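PDB 5HZ2: poly-beta-hydroxybutyrate polymerase from Cupriavidus necator, which polymerises (R)-3-hydroxybutyryl-CoA into polyhydroxybutyrate, an intracellular energy reserve, releasing CoA with each unit added to the growing chain. Local coordinates for residues K33-P38 with G356-K361; P283-Y288 with E330-W335. All blocks are in the same frame, centred on the assembly; numbering follows the deposited sequence.

Contact 1: residues K33-P38 with G356-K361; sequences KVHARP and GQAGAK. With SO4 (sulfate ion), chain F.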
ATOM      1  N   LYS A  33     -22.982  44.408  -4.379  1.00 30.85           N
ATOM      2  CA  LYS A  33     -23.290  43.725  -5.598  1.00 30.17           C
ATOM      3  C   LYS A  33     -22.987  42.198  -5.538  1.00 29.40           C
ATOM      4  O   LYS A  33     -22.177  41.731  -4.744  1.00 32.35           O
ATOM      5  CB  LYS A  33     -22.524  44.328  -6.700  1.00 34.48           C
ATOM      6  CG  LYS A  33     -22.772  45.827  -6.778  1.00 43.65           C
ATOM      7  CD  LYS A  33     -22.469  46.312  -8.174  1.00 53.07           C
ATOM      8  CE  LYS A  33     -21.962  47.746  -8.155  1.00 61.22           C
ATOM      9  NZ  LYS A  33     -20.991  47.935  -9.269  1.00 71.62           N
ATOM     10  N   VAL A  34     -23.662  41.468  -6.403  1.00 29.60           N
ATOM     11  CA  VAL A  34     -23.474  40.052  -6.492  1.00 29.34           C
ATOM     12  C   VAL A  34     -23.575  39.632  -7.931  1.00 30.12           C
ATOM     13  O   VAL A  34     -24.223  40.275  -8.716  1.00 30.01           O
ATOM     14  CB  VAL A  34     -24.563  39.281  -5.712  1.00 29.81           C
ATOM     15  CG1 VAL A  34     -24.525  39.607  -4.233  1.00 31.37           C
ATOM     16  CG2 VAL A  34     -25.950  39.531  -6.294  1.00 28.91           C
ATOM     17  N   HIS A  35     -22.927  38.537  -8.263  1.00 28.89           N
ATOM     18  CA  HIS A  35     -23.083  37.947  -9.560  1.00 26.17           C
ATOM     19  C   HIS A  35     -24.481  37.610  -9.960  1.00 26.70           C
ATOM     20  O   HIS A  35     -25.313  37.210  -9.144  1.00 29.40           O
ATOM     21  CB  HIS A  35     -22.211  36.683  -9.681  1.00 29.56           C
ATOM     22  CG  HIS A  35     -20.754  36.986  -9.724  1.00 28.41           C
ATOM     23  ND1 HIS A  35     -19.956  36.965  -8.602  1.00 35.88           N
ATOM     24  CD2 HIS A  35     -19.952  37.275 -10.757  1.00 28.43           C
ATOM     25  CE1 HIS A  35     -18.715  37.242  -8.956  1.00 35.55           C
ATOM     26  NE2 HIS A  35     -18.705  37.498 -10.250  1.00 34.84           N
ATOM     27  N   ALA A  36     -24.725  37.696 -11.263  1.00 30.24           N
ATOM     28  CA  ALA A  36     -26.019  37.395 -11.798  1.00 30.10           C
ATOM     29  C   ALA A  36     -26.488  35.956 -11.438  1.00 31.16           C
ATOM     30  O   ALA A  36     -27.656  35.744 -11.119  1.00 29.24           O
ATOM     31  CB  ALA A  36     -26.028  37.559 -13.322  1.00 32.89           C
ATOM     32  N   ARG A  37     -25.592  34.967 -11.567  1.00 27.49           N
ATOM     33  CA  ARG A  37     -25.923  33.574 -11.313  1.00 27.15           C
ATOM     34  C   ARG A  37     -25.604  33.220  -9.867  1.00 27.01           C
ATOM     35  O   ARG A  37     -24.502  33.461  -9.406  1.00 27.22           O
ATOM     36  CB  ARG A  37     -25.108  32.635 -12.175  1.00 31.37           C
ATOM     37  CG  ARG A  37     -25.290  32.897 -13.627  1.00 32.54           C
ATOM     38  CD  ARG A  37     -24.954  31.692 -14.411  1.00 37.22           C
ATOM     39  NE  ARG A  37     -25.307  31.934 -15.774  1.00 39.00           N
ATOM     40  CZ  ARG A  37     -24.467  32.048 -16.772  1.00 48.82           C
ATOM     41  NH1 ARG A  37     -23.155  31.921 -16.605  1.00 47.83           N
ATOM     42  NH2 ARG A  37     -24.964  32.277 -17.978  1.00 47.42           N
ATOM     43  N   PRO A  38     -26.553  32.615  -9.187  1.00 25.13           N
ATOM     44  CA  PRO A  38     -26.337  32.243  -7.797  1.00 26.17           C
ATOM     45  C   PRO A  38     -25.705  30.862  -7.799  1.00 23.20           C
ATOM     46  O   PRO A  38     -25.657  30.201  -8.849  1.00 22.12           O
ATOM     47  CB  PRO A  38     -27.774  32.140  -7.269  1.00 27.40           C
ATOM     48  CG  PRO A  38     -28.503  31.555  -8.398  1.00 29.90           C
ATOM     49  CD  PRO A  38     -27.895  32.211  -9.627  1.00 27.83           C
ATOM     50  N   GLY A 356     -15.807  33.364 -12.830  1.00 28.74           N
ATOM     51  CA  GLY A 356     -15.801  33.223 -14.268  1.00 30.21           C
ATOM     52  C   GLY A 356     -17.046  32.607 -14.872  1.00 30.78           C
ATOM     53  O   GLY A 356     -17.332  32.802 -16.031  1.00 30.46           O
ATOM     54  N   GLN A 357     -17.771  31.826 -14.094  1.00 26.60           N
ATOM     55  CA  GLN A 357     -18.977  31.185 -14.581  1.00 27.37           C
ATOM     56  C   GLN A 357     -20.253  31.837 -14.107  1.00 27.27           C
ATOM     57  O   GLN A 357     -21.328  31.360 -14.386  1.00 29.05           O
ATOM     58  CB  GLN A 357     -19.030  29.783 -13.980  1.00 26.26           C
ATOM     59  CG  GLN A 357     -17.691  29.116 -13.779  1.00 25.93           C
ATOM     60  CD  GLN A 357     -17.163  28.580 -15.072  1.00 29.65           C
ATOM     61  OE1 GLN A 357     -17.915  28.353 -15.989  1.00 26.92           O
ATOM     62  NE2 GLN A 357     -15.866  28.378 -15.143  1.00 35.73           N
ATOM     63  N   ALA A 358     -20.124  32.910 -13.364  1.00 26.53           N
ATOM     64  CA  ALA A 358     -21.283  33.442 -12.616  1.00 29.20           C
ATOM     65  C   ALA A 358     -21.905  34.738 -13.208  1.00 30.25           C
ATOM     66  O   ALA A 358     -22.882  35.224 -12.654  1.00 31.46           O
ATOM     67  CB  ALA A 358     -20.889  33.761 -11.203  1.00 24.58           C
ATOM     68  N   GLY A 359     -21.337  35.213 -14.309  1.00 35.77           N
ATOM     69  CA  GLY A 359     -21.815  36.391 -15.002  1.00 36.32           C
ATOM     70  C   GLY A 359     -21.468  37.707 -14.358  1.00 38.13           C
ATOM     71  O   GLY A 359     -20.684  37.805 -13.444  1.00 37.80           O
ATOM     72  N   ALA A 360     -22.131  38.757 -14.826  1.00 39.10           N
ATOM     73  CA  ALA A 360     -21.812  40.113 -14.426  1.00 39.12           C
ATOM     74  C   ALA A 360     -22.390  40.427 -13.060  1.00 31.19           C
ATOM     75  O   ALA A 360     -23.423  39.911 -12.659  1.00 36.44           O
ATOM     76  CB  ALA A 360     -22.360  41.080 -15.499  1.00 42.68           C
ATOM     77  N   LYS A 361     -21.722  41.287 -12.328  1.00 38.03           N
ATOM     78  CA  LYS A 361     -22.265  41.769 -11.080  1.00 36.65           C
ATOM     79  C   LYS A 361     -23.395  42.776 -11.247  1.00 43.54           C
ATOM     80  O   LYS A 361     -23.366  43.566 -12.155  1.00 42.53           O
ATOM     81  CB  LYS A 361     -21.180  42.309 -10.191  1.00 40.97           C
ATOM     82  CG  LYS A 361     -20.366  41.175  -9.582  1.00 42.33           C
ATOM     83  CD  LYS A 361     -19.666  41.606  -8.328  1.00 46.73           C
ATOM     84  CE  LYS A 361     -18.791  40.481  -7.853  1.00 47.79           C
ATOM     85  NZ  LYS A 361     -17.814  40.963  -6.845  1.00 49.66           N
TER
HETATM   86  S   SO4 F 605     -18.984  45.061  -2.929  1.00 53.55           S
HETATM   87  O1  SO4 F 605     -20.045  44.753  -3.873  1.00 42.76           O
HETATM   88  O2  SO4 F 605     -19.493  45.469  -1.627  1.00 44.14           O
HETATM   89  O3  SO4 F 605     -18.065  43.941  -2.755  1.00 57.92           O
HETATM   90  O4  SO4 F 605     -18.201  46.143  -3.514  1.00 60.65           O
HETATM   91  O   HOH W   1     -19.290  41.899  -4.594  1.00 37.82           O
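A two-stranded antiparallel ribbon, separate from the main sheet of this alpha/beta hydrolase fold, pairs His35 of strand 33-35 with Lys361 of strand 361-363. The two form a non-hydrogen-bonded pair with CA atoms 4.2 Å apart, and the Lys361 CA leans on Val34 O at 3.4 Å in a CA-H...O contact. Beyond the pair, the backbones stay joined: Ala36 N donates to Ala360 O (2.9 Å), and Arg37 N makes a nearly straight bond of 165° to Ala358 O, also 2.9 Å. Gly359, with positive phi, turns the chain out of helix 347-357 and into this pairing. Arg37 then stretches along the end of that helix. Its NH1 gives a bond to Gln357 O of 2.9 Å, the oxygen lying in the guanidinium plane, while the nitrogen stands 49° above the carbonyl plane and so misses the lone pairs.

The imidazole of His35 is held from several directions. The CB of Ala358 packs against its CB and CG, ND1 is bonded to Gly68 O, and the ring stacks with that of His69. Lys361 covers one face: with chi1 at -75° its CG sits anti to the carbonyl carbon, putting CG over the ring centre, 4.0 Å from the centroid. The extended chain runs on across that face and brings CE to 3.4 Å from His35 CE1. At its end, Lys361 NZ donates to a water 2.8 Å away; that water also lies within bonding distance of Lys33 O and of O3 of a sulfate, whose O1 accepts from Lys33 N.

Contact 2: residues P283-Y288 with E330-W335; sequences PWTAAY and ESPQQW. With SO4 (sulfate ion), chain G.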
ATOM      1  N   PRO A 283     -10.769   8.945  -1.065  1.00 22.42           N
ATOM      2  CA  PRO A 283      -9.382   9.017  -1.519  1.00 21.93           C
ATOM      3  C   PRO A 283      -9.248  10.026  -2.620  1.00 20.66           C
ATOM      4  O   PRO A 283     -10.103  10.075  -3.540  1.00 22.29           O
ATOM      5  CB  PRO A 283      -9.067   7.579  -1.966  1.00 25.06           C
ATOM      6  CG  PRO A 283     -10.029   6.726  -1.162  1.00 24.07           C
ATOM      7  CD  PRO A 283     -11.266   7.560  -0.966  1.00 24.69           C
ATOM      8  N   TRP A 284      -8.182  10.823  -2.583  1.00 21.68           N
ATOM      9  CA  TRP A 284      -8.039  11.872  -3.588  1.00 21.12           C
ATOM     10  C   TRP A 284      -7.961  11.276  -5.026  1.00 21.72           C
ATOM     11  O   TRP A 284      -8.461  11.890  -6.007  1.00 21.50           O
ATOM     12  CB  TRP A 284      -6.893  12.831  -3.349  1.00 21.18           C
ATOM     13  CG  TRP A 284      -5.529  12.437  -3.754  1.00 20.02           C
ATOM     14  CD1 TRP A 284      -4.601  11.792  -2.964  1.00 21.97           C
ATOM     15  CD2 TRP A 284      -4.912  12.629  -5.028  1.00 19.78           C
ATOM     16  NE1 TRP A 284      -3.464  11.581  -3.677  1.00 23.59           N
ATOM     17  CE2 TRP A 284      -3.629  12.060  -4.955  1.00 22.05           C
ATOM     18  CE3 TRP A 284      -5.329  13.206  -6.247  1.00 21.48           C
ATOM     19  CZ2 TRP A 284      -2.732  12.088  -6.026  1.00 24.75           C
ATOM     20  CZ3 TRP A 284      -4.406  13.283  -7.312  1.00 22.77           C
ATOM     21  CH2 TRP A 284      -3.150  12.683  -7.205  1.00 24.91           C
ATOM     22  N   THR A 285      -7.357  10.093  -5.111  1.00 20.79           N
ATOM     23  CA  THR A 285      -7.227   9.427  -6.426  1.00 22.05           C
ATOM     24  C   THR A 285      -8.596   8.947  -6.955  1.00 23.31           C
ATOM     25  O   THR A 285      -8.811   8.908  -8.188  1.00 20.69           O
ATOM     26  CB  THR A 285      -6.242   8.265  -6.296  1.00 23.76           C
ATOM     27  OG1 THR A 285      -6.703   7.443  -5.250  1.00 23.42           O
ATOM     28  CG2 THR A 285      -4.837   8.732  -5.978  1.00 22.45           C
ATOM     29  N   ALA A 286      -9.538   8.663  -6.041  1.00 22.17           N
ATOM     30  CA  ALA A 286     -10.962   8.363  -6.407  1.00 22.49           C
ATOM     31  C   ALA A 286     -11.699   9.614  -6.882  1.00 25.08           C
ATOM     32  O   ALA A 286     -12.390   9.592  -7.896  1.00 21.27           O
ATOM     33  CB  ALA A 286     -11.714   7.706  -5.270  1.00 22.61           C
ATOM     34  N   ALA A 287     -11.512  10.732  -6.195  1.00 22.88           N
ATOM     35  CA  ALA A 287     -12.080  11.992  -6.725  1.00 23.96           C
ATOM     36  C   ALA A 287     -11.493  12.321  -8.074  1.00 22.17           C
ATOM     37  O   ALA A 287     -12.188  12.760  -8.968  1.00 23.24           O
ATOM     38  CB  ALA A 287     -11.858  13.125  -5.749  1.00 24.65           C
ATOM     39  N   TYR A 288     -10.188  12.113  -8.238  1.00 21.50           N
ATOM     40  CA  TYR A 288      -9.545  12.351  -9.505  1.00 21.74           C
ATOM     41  C   TYR A 288     -10.131  11.515 -10.653  1.00 26.50           C
ATOM     42  O   TYR A 288     -10.221  12.016 -11.769  1.00 24.03           O
ATOM     43  CB  TYR A 288      -8.048  12.114  -9.428  1.00 23.71           C
ATOM     44  CG  TYR A 288      -7.339  12.588 -10.659  1.00 22.45           C
ATOM     45  CD1 TYR A 288      -6.969  13.922 -10.802  1.00 23.02           C
ATOM     46  CD2 TYR A 288      -7.017  11.708 -11.669  1.00 23.88           C
ATOM     47  CE1 TYR A 288      -6.290  14.369 -11.940  1.00 25.31           C
ATOM     48  CE2 TYR A 288      -6.330  12.119 -12.831  1.00 22.81           C
ATOM     49  CZ  TYR A 288      -6.022  13.452 -13.019  1.00 23.06           C
ATOM     50  OH  TYR A 288      -5.316  13.902 -14.154  1.00 22.56           O
ATOM     51  N   GLU A 330      -4.620  10.482 -17.427  1.00 30.32           N
ATOM     52  CA  GLU A 330      -5.471   9.460 -16.833  1.00 31.96           C
ATOM     53  C   GLU A 330      -5.074   9.084 -15.405  1.00 30.37           C
ATOM     54  O   GLU A 330      -5.918   8.930 -14.526  1.00 32.41           O
ATOM     55  CB  GLU A 330      -5.484   8.189 -17.695  1.00 35.53           C
ATOM     56  CG  GLU A 330      -6.616   7.259 -17.304  1.00 41.57           C
ATOM     57  CD  GLU A 330      -6.594   5.861 -17.972  1.00 45.76           C
ATOM     58  OE1 GLU A 330      -5.650   5.457 -18.686  1.00 44.01           O
ATOM     59  OE2 GLU A 330      -7.546   5.117 -17.725  1.00 57.33           O
ATOM     60  N   SER A 331      -3.791   8.993 -15.156  1.00 28.87           N
ATOM     61  CA  SER A 331      -3.284   8.520 -13.852  1.00 26.84           C
ATOM     62  C   SER A 331      -3.078   9.695 -12.879  1.00 25.70           C
ATOM     63  O   SER A 331      -2.392  10.668 -13.243  1.00 26.53           O
ATOM     64  CB  SER A 331      -1.892   7.838 -14.004  1.00 31.53           C
ATOM     65  OG  SER A 331      -1.246   7.656 -12.700  1.00 44.72           O
ATOM     66  N   PRO A 332      -3.623   9.598 -11.685  1.00 25.17           N
ATOM     67  CA  PRO A 332      -3.388  10.657 -10.674  1.00 26.75           C
ATOM     68  C   PRO A 332      -1.945  10.835 -10.289  1.00 28.47           C
ATOM     69  O   PRO A 332      -1.550  11.979 -10.009  1.00 25.14           O
ATOM     70  CB  PRO A 332      -4.200  10.187  -9.455  1.00 30.30           C
ATOM     71  CG  PRO A 332      -4.583   8.811  -9.697  1.00 31.08           C
ATOM     72  CD  PRO A 332      -4.555   8.588 -11.191  1.00 28.23           C
ATOM     73  N   GLN A 333      -1.138   9.779 -10.288  1.00 29.57           N
ATOM     74  CA  GLN A 333       0.277   9.963  -9.968  1.00 31.56           C
ATOM     75  C   GLN A 333       0.972  10.842 -11.028  1.00 29.81           C
ATOM     76  O   GLN A 333       1.771  11.680 -10.691  1.00 26.31           O
ATOM     77  CB  GLN A 333       1.001   8.662  -9.657  1.00 35.45           C
ATOM     78  CG  GLN A 333       0.671   8.092  -8.275  1.00 44.61           C
ATOM     79  CD  GLN A 333       0.995   9.020  -7.087  1.00 56.19           C
ATOM     80  OE1 GLN A 333       0.134   9.293  -6.256  1.00 51.65           O
ATOM     81  NE2 GLN A 333       2.247   9.477  -6.994  1.00 55.21           N
ATOM     82  N   GLN A 334       0.648  10.652 -12.302  1.00 25.53           N
ATOM     83  CA  GLN A 334       1.143  11.489 -13.324  1.00 29.94           C
ATOM     84  C   GLN A 334       0.673  12.941 -13.182  1.00 26.29           C
ATOM     85  O   GLN A 334       1.450  13.881 -13.358  1.00 27.08           O
ATOM     86  CB  GLN A 334       0.682  10.909 -14.658  1.00 31.79           C
ATOM     87  CG  GLN A 334       1.337  11.508 -15.836  1.00 43.01           C
ATOM     88  CD  GLN A 334       1.902  10.426 -16.689  1.00 55.60           C
ATOM     89  OE1 GLN A 334       3.010   9.951 -16.407  1.00 71.16           O
ATOM     90  NE2 GLN A 334       1.126   9.961 -17.681  1.00 54.70           N
ATOM     91  N   TRP A 335      -0.575  13.130 -12.788  1.00 26.29           N
ATOM     92  CA  TRP A 335      -1.072  14.481 -12.467  1.00 26.53           C
ATOM     93  C   TRP A 335      -0.222  15.134 -11.374  1.00 25.32           C
ATOM     94  O   TRP A 335       0.273  16.265 -11.525  1.00 25.10           O
ATOM     95  CB  TRP A 335      -2.575  14.461 -12.059  1.00 24.98           C
ATOM     96  CG  TRP A 335      -3.157  15.856 -11.809  1.00 22.16           C
ATOM     97  CD1 TRP A 335      -3.713  16.674 -12.703  1.00 23.96           C
ATOM     98  CD2 TRP A 335      -3.152  16.567 -10.581  1.00 21.66           C
ATOM     99  NE1 TRP A 335      -4.091  17.853 -12.138  1.00 23.58           N
ATOM    100  CE2 TRP A 335      -3.756  17.821 -10.814  1.00 23.47           C
ATOM    101  CE3 TRP A 335      -2.712  16.264  -9.301  1.00 22.33           C
ATOM    102  CZ2 TRP A 335      -3.908  18.804  -9.811  1.00 22.36           C
ATOM    103  CZ3 TRP A 335      -2.861  17.254  -8.284  1.00 21.61           C
ATOM    104  CH2 TRP A 335      -3.448  18.492  -8.548  1.00 23.17           C
TER
HETATM  105  S   SO4 G 606      -0.117  10.181  -2.472  1.00 65.89           S
HETATM  106  O1  SO4 G 606      -0.290   8.912  -1.752  1.00 79.54           O
HETATM  107  O2  SO4 G 606      -0.723  11.254  -1.678  1.00 56.58           O
HETATM  108  O3  SO4 G 606      -0.761  10.048  -3.801  1.00 64.32           O
HETATM  109  O4  SO4 G 606       1.367  10.342  -2.621  1.00 69.02           O
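The indole NE1 of Trp284 points at a sulfate ion, probably from the crystallisation liquor, and reaches two of its oxygens: O3 at 3.1 Å and, weakly, O2 at 3.4 Å. Arg277 NE binds the same anion. From the other helix Gln333 bends back at chi2 and carries its OE1 to 2.7 Å from sulfate O3, its amide plane steeply inclined to the indole.

Below this polar rim, Pro332 is wedged among three side chains. Trp284 takes the crowded rotamer, chi1 81° with CG between the backbone N and the carbonyl carbon, which swings the six-membered ring toward Pro332: CH2 meets Pro332 CB at 3.5 Å, and Pro332 O comes up to the ring edge, near its plane. Thr285 CG2 lies over one face of that indole and also touches Pro332 CG at 3.7 Å, so the methyl group fills the corner between the two rings. The third side is Tyr288, which receives Pro332 CA over its face, 4.2 Å from the centroid, with Glu330 O at its edge, in plane.

Deeper in, Tyr288 CE1 rests 3.5 Å from Trp335 CG, over a face of the indole. The planes are 51° apart, so the rings make an oblique pair. Tyr288 OH is bonded to Pro329 O, which fixes the phenol end, and both rings also meet Phe300 edge-to-face. On the outer side, Glu330 makes a salt bridge to Lys250 of the second subunit. This is aromatic-proline packing between two short helices at one flank of an alpha/beta hydrolase sheet: helix 284-288 belongs to the beta-alpha-beta crossover from strand 271-276 to strand 298-303, and helix 332-337 precedes edge strand 340-343.

From the N terminus of this C-terminal domain, the chain lays down strands 13-18 and 22-27 and then reaches 33-38, the first half of contact 1. Its partner, 356-361, comes more than 300 residues later, so the loop it closes takes in most of the central sheet, from strand 39-42 to edge strand 340-343. Contact 2 lies wholly within that loop and closes a much shorter one, of 41 residues, holding strands 298-303 and 321-324 but no helix. The centres of contacts 1 and 2 are about 31 Å apart. Contact 1 joins the approach to strand 39-42 with the chain leaving helix 347-357, before strand 377-378 returns to the far edge of the sheet; contact 2 ties together two helices beside the later strands.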